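Local coordinates for Spermidine/putrescine ABC transporter, periplasmic binding protein (Treponema pallidum, PDB 2V84) that probably binds polyamines such as spermidine and putrescine in the periplasm, as the solute receptor of an ABC transporter, at residues Gly171-Val181 with Gln249-Val257. Numbering follows the deposited sequence.
Sequences GAALASLGYNV and QDVASPVYV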
# COMPACT_ATOMS: atom_id res chain seq x y z
N GLY A 171 -3.48 2.50 -12.85
CA GLY A 171 -2.24 1.72 -12.88
C GLY A 171 -2.44 0.33 -13.45
O GLY A 171 -1.68 -0.11 -14.31
N ALA A 172 -3.47 -0.36 -12.97
CA ALA A 172 -3.82 -1.68 -13.50
C ALA A 172 -4.15 -1.65 -14.99
O ALA A 172 -3.75 -2.55 -15.73
CB ALA A 172 -4.97 -2.25 -12.73
N ALA A 173 -4.86 -0.61 -15.42
CA ALA A 173 -5.21 -0.43 -16.83
C ALA A 173 -3.97 -0.15 -17.67
O ALA A 173 -3.78 -0.75 -18.73
CB ALA A 173 -6.22 0.68 -16.99
N LEU A 174 -3.13 0.76 -17.18
CA LEU A 174 -1.84 1.07 -17.81
C LEU A 174 -0.95 -0.17 -17.94
O LEU A 174 -0.45 -0.46 -19.03
CB LEU A 174 -1.11 2.15 -17.03
CG LEU A 174 -1.67 3.56 -17.22
CD1 LEU A 174 -1.21 4.51 -16.11
CD2 LEU A 174 -1.29 4.10 -18.60
N ALA A 175 -0.79 -0.90 -16.83
CA ALA A 175 -0.05 -2.16 -16.80
C ALA A 175 -0.56 -3.13 -17.87
O ALA A 175 0.22 -3.60 -18.70
CB ALA A 175 -0.12 -2.78 -15.41
N SER A 176 -1.86 -3.41 -17.86
CA SER A 176 -2.49 -4.29 -18.87
C SER A 176 -2.17 -3.89 -20.30
O SER A 176 -1.92 -4.76 -21.13
CB SER A 176 -4.01 -4.31 -18.70
OG SER A 176 -4.35 -4.81 -17.44
N LEU A 177 -2.18 -2.59 -20.58
CA LEU A 177 -1.85 -2.05 -21.91
C LEU A 177 -0.35 -1.92 -22.20
O LEU A 177 0.04 -1.33 -23.22
CB LEU A 177 -2.52 -0.69 -22.11
CG LEU A 177 -4.05 -0.71 -22.10
CD1 LEU A 177 -4.62 0.67 -21.80
CD2 LEU A 177 -4.59 -1.26 -23.42
N GLY A 178 0.49 -2.46 -21.31
CA GLY A 178 1.94 -2.46 -21.51
C GLY A 178 2.58 -1.10 -21.29
O GLY A 178 3.71 -0.84 -21.73
N TYR A 179 1.85 -0.23 -20.61
CA TYR A 179 2.33 1.11 -20.32
C TYR A 179 2.79 1.26 -18.87
O TYR A 179 2.35 0.52 -17.98
CB TYR A 179 1.25 2.14 -20.65
CG TYR A 179 0.79 2.13 -22.10
CD1 TYR A 179 1.71 1.91 -23.14
CD2 TYR A 179 -0.54 2.36 -22.43
CE1 TYR A 179 1.31 1.91 -24.46
CE2 TYR A 179 -0.95 2.37 -23.76
CZ TYR A 179 -0.02 2.15 -24.77
OH TYR A 179 -0.41 2.16 -26.09
N ASN A 180 3.69 2.21 -18.63
CA ASN A 180 4.18 2.42 -17.28
C ASN A 180 3.05 2.89 -16.36
O ASN A 180 2.34 3.83 -16.71
CB ASN A 180 5.33 3.42 -17.26
CG ASN A 180 6.16 3.31 -16.01
OD1 ASN A 180 5.81 3.87 -14.97
ND2 ASN A 180 7.23 2.53 -16.08
N VAL A 181 2.89 2.24 -15.20
CA VAL A 181 1.85 2.67 -14.26
C VAL A 181 2.04 4.12 -13.81
O VAL A 181 1.14 4.71 -13.20
CB VAL A 181 1.64 1.68 -13.02
CG1 VAL A 181 1.66 0.23 -13.46
CG2 VAL A 181 2.64 1.91 -11.94
N GLN A 249 0.74 -11.49 -12.77
CA GLN A 249 2.18 -11.64 -12.99
C GLN A 249 2.59 -11.48 -14.46
O GLN A 249 3.79 -11.42 -14.77
CB GLN A 249 2.67 -12.99 -12.46
CG GLN A 249 2.50 -13.19 -10.94
CD GLN A 249 3.40 -12.29 -10.10
OE1 GLN A 249 4.63 -12.32 -10.22
NE2 GLN A 249 2.80 -11.50 -9.23
N ASP A 250 1.61 -11.40 -15.36
CA ASP A 250 1.89 -11.30 -16.80
C ASP A 250 2.12 -9.85 -17.27
O ASP A 250 2.43 -9.61 -18.43
CB ASP A 250 0.82 -12.02 -17.64
CG ASP A 250 -0.53 -11.30 -17.63
OD1 ASP A 250 -0.98 -10.81 -16.56
OD2 ASP A 250 -1.16 -11.26 -18.72
N VAL A 251 1.98 -8.91 -16.34
CA VAL A 251 2.16 -7.48 -16.58
C VAL A 251 2.87 -6.84 -15.38
O VAL A 251 3.00 -7.48 -14.34
CB VAL A 251 0.79 -6.75 -16.82
CG1 VAL A 251 0.12 -7.26 -18.09
CG2 VAL A 251 -0.12 -6.89 -15.63
N ALA A 252 3.31 -5.59 -15.53
CA ALA A 252 3.97 -4.88 -14.43
C ALA A 252 2.93 -4.18 -13.56
O ALA A 252 2.78 -2.97 -13.61
CB ALA A 252 5.00 -3.88 -14.97
N SER A 253 2.20 -4.96 -12.78
CA SER A 253 1.13 -4.45 -11.92
C SER A 253 1.65 -3.42 -10.92
O SER A 253 2.78 -3.54 -10.46
CB SER A 253 0.48 -5.59 -11.15
OG SER A 253 0.08 -6.61 -12.03
N PRO A 254 0.80 -2.44 -10.55
CA PRO A 254 1.22 -1.45 -9.57
C PRO A 254 1.58 -2.03 -8.20
O PRO A 254 0.85 -2.87 -7.63
CB PRO A 254 0.02 -0.50 -9.44
CG PRO A 254 -1.02 -0.97 -10.37
CD PRO A 254 -0.58 -2.25 -11.03
N VAL A 255 2.70 -1.55 -7.67
CA VAL A 255 3.24 -1.95 -6.38
C VAL A 255 3.36 -0.66 -5.52
O VAL A 255 3.52 0.42 -6.05
CB VAL A 255 4.62 -2.67 -6.59
CG1 VAL A 255 5.32 -2.98 -5.28
CG2 VAL A 255 4.43 -3.98 -7.37
N TYR A 256 3.23 -0.77 -4.20
CA TYR A 256 3.40 0.40 -3.32
C TYR A 256 4.53 0.21 -2.33
O TYR A 256 4.85 -0.91 -1.97
CB TYR A 256 2.08 0.76 -2.58
CG TYR A 256 1.67 -0.27 -1.55
CD1 TYR A 256 2.29 -0.33 -0.28
CD2 TYR A 256 0.69 -1.19 -1.84
CE1 TYR A 256 1.94 -1.30 0.65
CE2 TYR A 256 0.32 -2.15 -0.92
CZ TYR A 256 0.94 -2.20 0.32
OH TYR A 256 0.57 -3.18 1.22
N VAL A 257 5.17 1.30 -1.93
CA VAL A 257 6.06 1.28 -0.76
C VAL A 257 5.63 2.40 0.20
O VAL A 257 5.51 3.55 -0.20
CB VAL A 257 7.57 1.39 -1.12
CG1 VAL A 257 7.84 2.61 -2.01
CG2 VAL A 257 8.41 1.40 0.18
O HOH W 1 2.98 -4.19 -18.14
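A helix packed through its small residues against the loop leading into strand 254-260, and against the first residue of that strand, joins Gly171 and Ala175 to Pro254 and Ala252, close to the predicted spermidine site of this periplasmic binding protein. Gly171 carries no side chain, and the Pro254 ring lies directly on the helix backbone, with CG 3.6 Å from both Gly171 C and Ala172 N. One turn further on, the methyl of Ala175 points at the opposing loop, its CB 3.4 Å from Ala252 O. Val181 returns after the helix to touch the same oxygen with CG1, which sits beside the backbone N (chi1 -43°) and anti to the carbonyl carbon, and the branch also reaches Pro254 CD at 4.1 Å. Ala252, the central residue of an inverse gamma turn, has its carbonyl O buried against these methyl groups, with no hydrogen-bond partner in the model. Val251 closes the other end, its CG1 3.7 Å from Ala175 O. No direct hydrogen bond crosses the contact; instead a water donates to Ala175 O (2.9 Å) and accepts from Ala252 N (3.0 Å). Ala175 O also takes Gly178 N within the Schellman motif that ends the helix, Gly178 adopting positive phi as its C-prime residue. Ser176 OG, brought back by chi1 -61°, shares Ala172 O with Ser176 N, the two donors reaching opposite faces of the carbonyl plane. Beyond the segments, Val181 O accepts from Arg167, a predicted spermidine-site residue. Packing of a helix end against the loop that enters a strand is consistent with the alpha/beta lobes of the bacterial solute-binding protein fold.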